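Local atomic coordinates of penicillin-binding protein activator LpoB (Salmonella enterica subsp. enterica serovar Typhimurium, PDB entry 4Q6V), a protein that probably regulates peptidoglycan synthesis as an outer-membrane lipoprotein needed by penicillin-binding protein 1B; this chain is the C-terminal domain of the activator. Residues Q8-K13 / P111-Q116; E46-A51 / L100-S105. One frame throughout, in Å; residues are numbered along the deposited sequence.

Contact 1: Q8-K13 / P111-Q116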
loop_
_atom_site.group_PDB
_atom_site.type_symbol
_atom_site.label_atom_id
_atom_site.label_comp_id
_atom_site.label_asym_id
_atom_site.label_seq_id
_atom_site.Cartn_x
_atom_site.Cartn_y
_atom_site.Cartn_z
ATOM N N GLN A 8 -11.516 4.347 2.844
ATOM C CA GLN A 8 -11.717 4.796 4.226
ATOM C C GLN A 8 -12.180 3.680 5.144
ATOM O O GLN A 8 -11.650 3.502 6.246
ATOM C CB GLN A 8 -12.715 5.968 4.311
ATOM C CG GLN A 8 -12.306 7.245 3.608
ATOM C CD GLN A 8 -11.061 7.871 4.187
ATOM O OE1 GLN A 8 -10.760 7.711 5.371
ATOM N NE2 GLN A 8 -10.312 8.588 3.337
ATOM N N PRO A 9 -13.185 2.913 4.724
ATOM C CA PRO A 9 -13.628 1.830 5.570
ATOM C C PRO A 9 -12.567 0.743 5.763
ATOM O O PRO A 9 -12.550 0.114 6.806
ATOM C CB PRO A 9 -14.843 1.266 4.829
ATOM C CG PRO A 9 -14.929 1.943 3.518
ATOM C CD PRO A 9 -14.156 3.211 3.654
ATOM N N LEU A 10 -11.731 0.517 4.739
ATOM C CA LEU A 10 -10.723 -0.558 4.782
ATOM C C LEU A 10 -9.583 -0.100 5.692
ATOM O O LEU A 10 -9.083 -0.856 6.519
ATOM C CB LEU A 10 -10.206 -0.844 3.395
ATOM C CG LEU A 10 -11.127 -1.563 2.407
ATOM C CD1 LEU A 10 -10.503 -1.724 1.038
ATOM C CD2 LEU A 10 -11.469 -2.926 2.970
ATOM N N VAL A 11 -9.188 1.159 5.567
ATOM C CA VAL A 11 -8.162 1.706 6.482
ATOM C C VAL A 11 -8.620 1.674 7.933
ATOM O O VAL A 11 -7.869 1.385 8.849
ATOM C CB VAL A 11 -7.752 3.120 6.092
ATOM C CG1 VAL A 11 -6.984 3.779 7.222
ATOM C CG2 VAL A 11 -6.926 3.068 4.815
ATOM N N SER A 12 -9.888 1.981 8.139
ATOM C CA SER A 12 -10.489 1.978 9.458
ATOM C C SER A 12 -10.500 0.590 10.051
ATOM O O SER A 12 -10.147 0.473 11.212
ATOM C CB SER A 12 -11.928 2.533 9.355
ATOM O OG SER A 12 -12.529 2.518 10.619
ATOM N N LYS A 13 -10.829 -0.427 9.256
ATOM C CA LYS A 13 -10.812 -1.801 9.681
ATOM C C LYS A 13 -9.391 -2.342 9.887
ATOM O O LYS A 13 -9.155 -3.232 10.715
ATOM C CB LYS A 13 -11.462 -2.695 8.655
ATOM C CG LYS A 13 -12.940 -2.436 8.430
ATOM C CD LYS A 13 -13.508 -3.094 7.164
ATOM C CE LYS A 13 -13.058 -4.546 7.050
ATOM N NZ LYS A 13 -13.486 -5.190 5.773
ATOM N N PRO A 111 -14.166 -1.749 -10.347
ATOM C CA PRO A 111 -13.017 -2.452 -9.804
ATOM C C PRO A 111 -13.280 -3.052 -8.418
ATOM O O PRO A 111 -14.083 -2.569 -7.627
ATOM C CB PRO A 111 -11.970 -1.375 -9.713
ATOM C CG PRO A 111 -12.382 -0.293 -10.665
ATOM C CD PRO A 111 -13.869 -0.324 -10.593
ATOM N N ALA A 112 -12.565 -4.111 -8.108
ATOM C CA ALA A 112 -12.424 -4.606 -6.729
ATOM C C ALA A 112 -11.082 -4.220 -6.114
ATOM O O ALA A 112 -10.017 -4.566 -6.607
ATOM C CB ALA A 112 -12.703 -6.094 -6.677
ATOM N N LEU A 113 -11.119 -3.439 -5.034
ATOM C CA LEU A 113 -9.935 -3.050 -4.258
ATOM C C LEU A 113 -9.642 -4.121 -3.194
ATOM O O LEU A 113 -10.493 -4.533 -2.450
ATOM C CB LEU A 113 -10.136 -1.673 -3.644
ATOM C CG LEU A 113 -8.929 -1.034 -2.974
ATOM C CD1 LEU A 113 -7.831 -0.753 -3.944
ATOM C CD2 LEU A 113 -9.356 0.234 -2.288
ATOM N N GLN A 114 -8.417 -4.630 -3.189
ATOM C CA GLN A 114 -7.955 -5.564 -2.168
ATOM C C GLN A 114 -6.657 -5.058 -1.581
ATOM O O GLN A 114 -5.826 -4.501 -2.300
ATOM C CB GLN A 114 -7.797 -6.978 -2.733
ATOM C CG GLN A 114 -9.145 -7.596 -3.086
ATOM C CD GLN A 114 -9.102 -8.709 -4.120
ATOM O OE1 GLN A 114 -8.129 -8.849 -4.863
ATOM N NE2 GLN A 114 -10.176 -9.500 -4.187
HETATM N N MSE A 115 -6.515 -5.247 -0.278
HETATM C CA MSE A 115 -5.328 -4.714 0.425
HETATM C C MSE A 115 -4.812 -5.768 1.357
HETATM O O MSE A 115 -5.551 -6.596 1.854
HETATM C CB MSE A 115 -5.694 -3.454 1.211
HETATM C CG MSE A 115 -5.987 -2.282 0.286
HETATM SE SE MSE A 115 -6.255 -0.586 1.273
HETATM C CE MSE A 115 -7.278 -1.363 2.735
ATOM N N GLN A 116 -3.501 -5.780 1.580
ATOM C CA GLN A 116 -2.892 -6.664 2.549
ATOM C C GLN A 116 -1.737 -5.995 3.306
ATOM O O GLN A 116 -0.920 -5.278 2.714
ATOM C CB GLN A 116 -2.407 -7.896 1.836
ATOM C CG GLN A 116 -3.297 -8.306 0.668
ATOM C CD GLN A 116 -2.493 -9.128 -0.265
ATOM O OE1 GLN A 116 -2.150 -10.269 0.093
ATOM N NE2 GLN A 116 -2.176 -8.563 -1.435
#
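L10 of the helix meets L113 and M115 of the strand in an apolar side-chain contact. Both strand residues point their CB toward the helix, as alternate residues of an extended chain do, while Q114 between them turns to the other face of the sheet. CD1 of L10 reaches CD2 of L113 at 4.0 Å, an ordinary methyl-to-methyl distance and the sounder part of the contact. M115 is a selenomethionine whose chain runs out extended (chi2 -173°) and then bends at the selenium (chi3 -40°), which turns its methyl toward the L10 side chain. That methyl is modelled implausibly close to CB of L10, so its exact position is doubtful, and its separations from CD1 of L10, roughly 3.7 Å, and from the backbone N of V11, roughly 4.2 Å, are approximate. Helix 3-15 packs on one face of the mixed beta-sheet of this alpha-beta LpoB domain; the axes of the two short segments run nearly parallel, 20° apart, with a closest approach of 10.3 Å. Side chains rather than backbone fill that gap. V11 also packs against A51 and L52 of helix 41-54. The strand's hydrogen bonding is directed within the sheet: M115 pairs through its backbone with G129, and Q114 with S103 on the other side.

Contact 2: E46-A51 / L100-S105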
loop_
_atom_site.group_PDB
_atom_site.type_symbol
_atom_site.label_atom_id
_atom_site.label_comp_id
_atom_site.label_asym_id
_atom_site.label_seq_id
_atom_site.Cartn_x
_atom_site.Cartn_y
_atom_site.Cartn_z
ATOM N N GLU A 46 -1.987 8.229 -3.937
ATOM C CA GLU A 46 -2.071 9.477 -3.149
ATOM C C GLU A 46 -3.250 9.493 -2.206
ATOM O O GLU A 46 -3.131 9.830 -1.023
ATOM C CB GLU A 46 -2.094 10.725 -4.021
ATOM C CG GLU A 46 -0.709 11.170 -4.485
ATOM C CD GLU A 46 0.175 11.690 -3.345
ATOM O OE1 GLU A 46 -0.336 12.455 -2.496
ATOM O OE2 GLU A 46 1.386 11.355 -3.249
ATOM N N THR A 47 -4.408 9.087 -2.714
ATOM C CA THR A 47 -5.585 8.983 -1.859
ATOM C C THR A 47 -5.313 8.079 -0.654
ATOM O O THR A 47 -5.696 8.368 0.467
ATOM C CB THR A 47 -6.808 8.485 -2.673
ATOM O OG1 THR A 47 -7.135 9.466 -3.662
ATOM C CG2 THR A 47 -8.033 8.261 -1.805
ATOM N N LEU A 48 -4.687 6.942 -0.928
ATOM C CA LEU A 48 -4.445 5.925 0.041
ATOM C C LEU A 48 -3.499 6.478 1.108
ATOM O O LEU A 48 -3.728 6.290 2.312
ATOM C CB LEU A 48 -3.802 4.673 -0.625
ATOM C CG LEU A 48 -3.622 3.478 0.340
ATOM C CD1 LEU A 48 -4.868 3.158 1.110
ATOM C CD2 LEU A 48 -3.092 2.260 -0.416
ATOM N N ARG A 49 -2.427 7.111 0.662
ATOM C CA ARG A 49 -1.386 7.648 1.547
ATOM C C ARG A 49 -2.043 8.676 2.480
ATOM O O ARG A 49 -1.743 8.756 3.691
ATOM C CB ARG A 49 -0.248 8.235 0.740
ATOM C CG ARG A 49 0.685 7.226 0.078
ATOM C CD ARG A 49 1.700 7.927 -0.817
ATOM N NE ARG A 49 2.476 8.877 -0.050
ATOM C CZ ARG A 49 3.665 8.665 0.516
ATOM N NH1 ARG A 49 4.290 7.519 0.367
ATOM N NH2 ARG A 49 4.256 9.620 1.225
ATOM N N ASN A 50 -2.999 9.432 1.929
ATOM C CA ASN A 50 -3.724 10.419 2.743
ATOM C C ASN A 50 -4.584 9.803 3.808
ATOM O O ASN A 50 -4.479 10.165 4.975
ATOM C CB ASN A 50 -4.498 11.364 1.837
ATOM C CG ASN A 50 -3.584 12.303 1.074
ATOM O OD1 ASN A 50 -3.730 12.500 -0.131
ATOM N ND2 ASN A 50 -2.627 12.890 1.768
ATOM N N ALA A 51 -5.387 8.823 3.406
ATOM C CA ALA A 51 -6.201 8.070 4.345
ATOM C C ALA A 51 -5.356 7.466 5.485
ATOM O O ALA A 51 -5.803 7.417 6.632
ATOM C CB ALA A 51 -6.995 6.964 3.666
ATOM N N LEU A 100 2.322 -2.233 3.068
ATOM C CA LEU A 100 0.945 -2.334 2.582
ATOM C C LEU A 100 0.879 -2.562 1.079
ATOM O O LEU A 100 1.340 -1.701 0.296
ATOM C CB LEU A 100 0.118 -1.124 3.027
ATOM C CG LEU A 100 -1.358 -1.138 2.616
ATOM C CD1 LEU A 100 -2.104 -2.275 3.239
ATOM C CD2 LEU A 100 -1.980 0.170 3.077
ATOM N N TYR A 101 0.342 -3.718 0.700
ATOM C CA TYR A 101 0.041 -3.958 -0.691
ATOM C C TYR A 101 -1.412 -3.659 -1.002
ATOM O O TYR A 101 -2.261 -3.956 -0.174
ATOM C CB TYR A 101 0.389 -5.381 -1.068
ATOM C CG TYR A 101 1.780 -5.849 -0.695
ATOM C CD1 TYR A 101 2.862 -5.648 -1.547
ATOM C CD2 TYR A 101 1.981 -6.582 0.477
ATOM C CE1 TYR A 101 4.131 -6.114 -1.233
ATOM C CE2 TYR A 101 3.246 -7.078 0.796
ATOM C CZ TYR A 101 4.298 -6.842 -0.062
ATOM O OH TYR A 101 5.558 -7.294 0.283
ATOM N N SER A 102 -1.684 -3.115 -2.182
ATOM C CA SER A 102 -3.038 -2.938 -2.692
ATOM C C SER A 102 -3.122 -3.045 -4.224
ATOM O O SER A 102 -2.142 -2.780 -4.960
ATOM C CB SER A 102 -3.611 -1.609 -2.153
ATOM O OG SER A 102 -2.865 -0.535 -2.619
ATOM N N SER A 103 -4.290 -3.451 -4.709
ATOM C CA SER A 103 -4.500 -3.586 -6.142
ATOM C C SER A 103 -5.958 -3.509 -6.463
ATOM O O SER A 103 -6.751 -3.884 -5.617
ATOM C CB SER A 103 -3.959 -4.923 -6.670
ATOM O OG SER A 103 -4.819 -5.963 -6.246
ATOM N N ALA A 104 -6.266 -3.011 -7.668
ATOM C CA ALA A 104 -7.616 -2.942 -8.211
ATOM C C ALA A 104 -7.727 -3.946 -9.356
ATOM O O ALA A 104 -6.849 -4.001 -10.207
ATOM C CB ALA A 104 -7.968 -1.540 -8.677
ATOM N N SER A 105 -8.748 -4.787 -9.315
ATOM C CA SER A 105 -8.955 -5.818 -10.299
ATOM C C SER A 105 -10.387 -5.936 -10.796
ATOM O O SER A 105 -11.313 -5.226 -10.333
ATOM C CB SER A 105 -8.444 -7.143 -9.731
ATOM O OG SER A 105 -9.176 -7.625 -8.592
#
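L48 carries the helix side of this contact, and its CD2 methyl makes both of the close approaches to the strand. The tighter is to OG of S102, 3.6 Å away, where a hydroxyl oxygen rests against a methyl in a van der Waals contact. With CG of L48 anti to the backbone N (chi1 -175°), the isobutyl group extends from the helix toward the sheet. A looser touch follows at L100, whose CD2 stands 4.2 Å from the same methyl. L100 and S102 alternate with Y101, which projects from the other face of the strand onto R84 and A87 of helix 84-94. Strand 98-106 is the middle strand of the five, with parallel strand 25-35 on one side and antiparallel strand 112-119 on the other, and it is covered by helices on both faces. V28 and M115, from those two neighbouring strands, also pack against L48, which is buried. The outer side of the helix is different in character: E46 and N50 are exposed, and R49 is partly so, its NH1 hydrogen-bonded to the backbone O of V61. T47 turns instead to helix 3-15, where it touches W3, N4 and M7.

Overall arrangement
Both contacts are buried and set a helix on the same face of one sheet, contact 2 nearer the centre of the chain and contact 1 farther out. Their strands are antiparallel neighbours, paired through A112 with S105 and Q116 with Y101, and their centres lie about 8 Å apart. Contact 1 buries more surface, 170 Å² against 99 Å², and its side chains are wholly apolar; contact 2 brings a serine hydroxyl into an otherwise hydrocarbon meeting. M115 is the residue shared by the two, since its side chain also packs on S102 of the adjoining strand. The helices themselves touch where Q8 lies on A51.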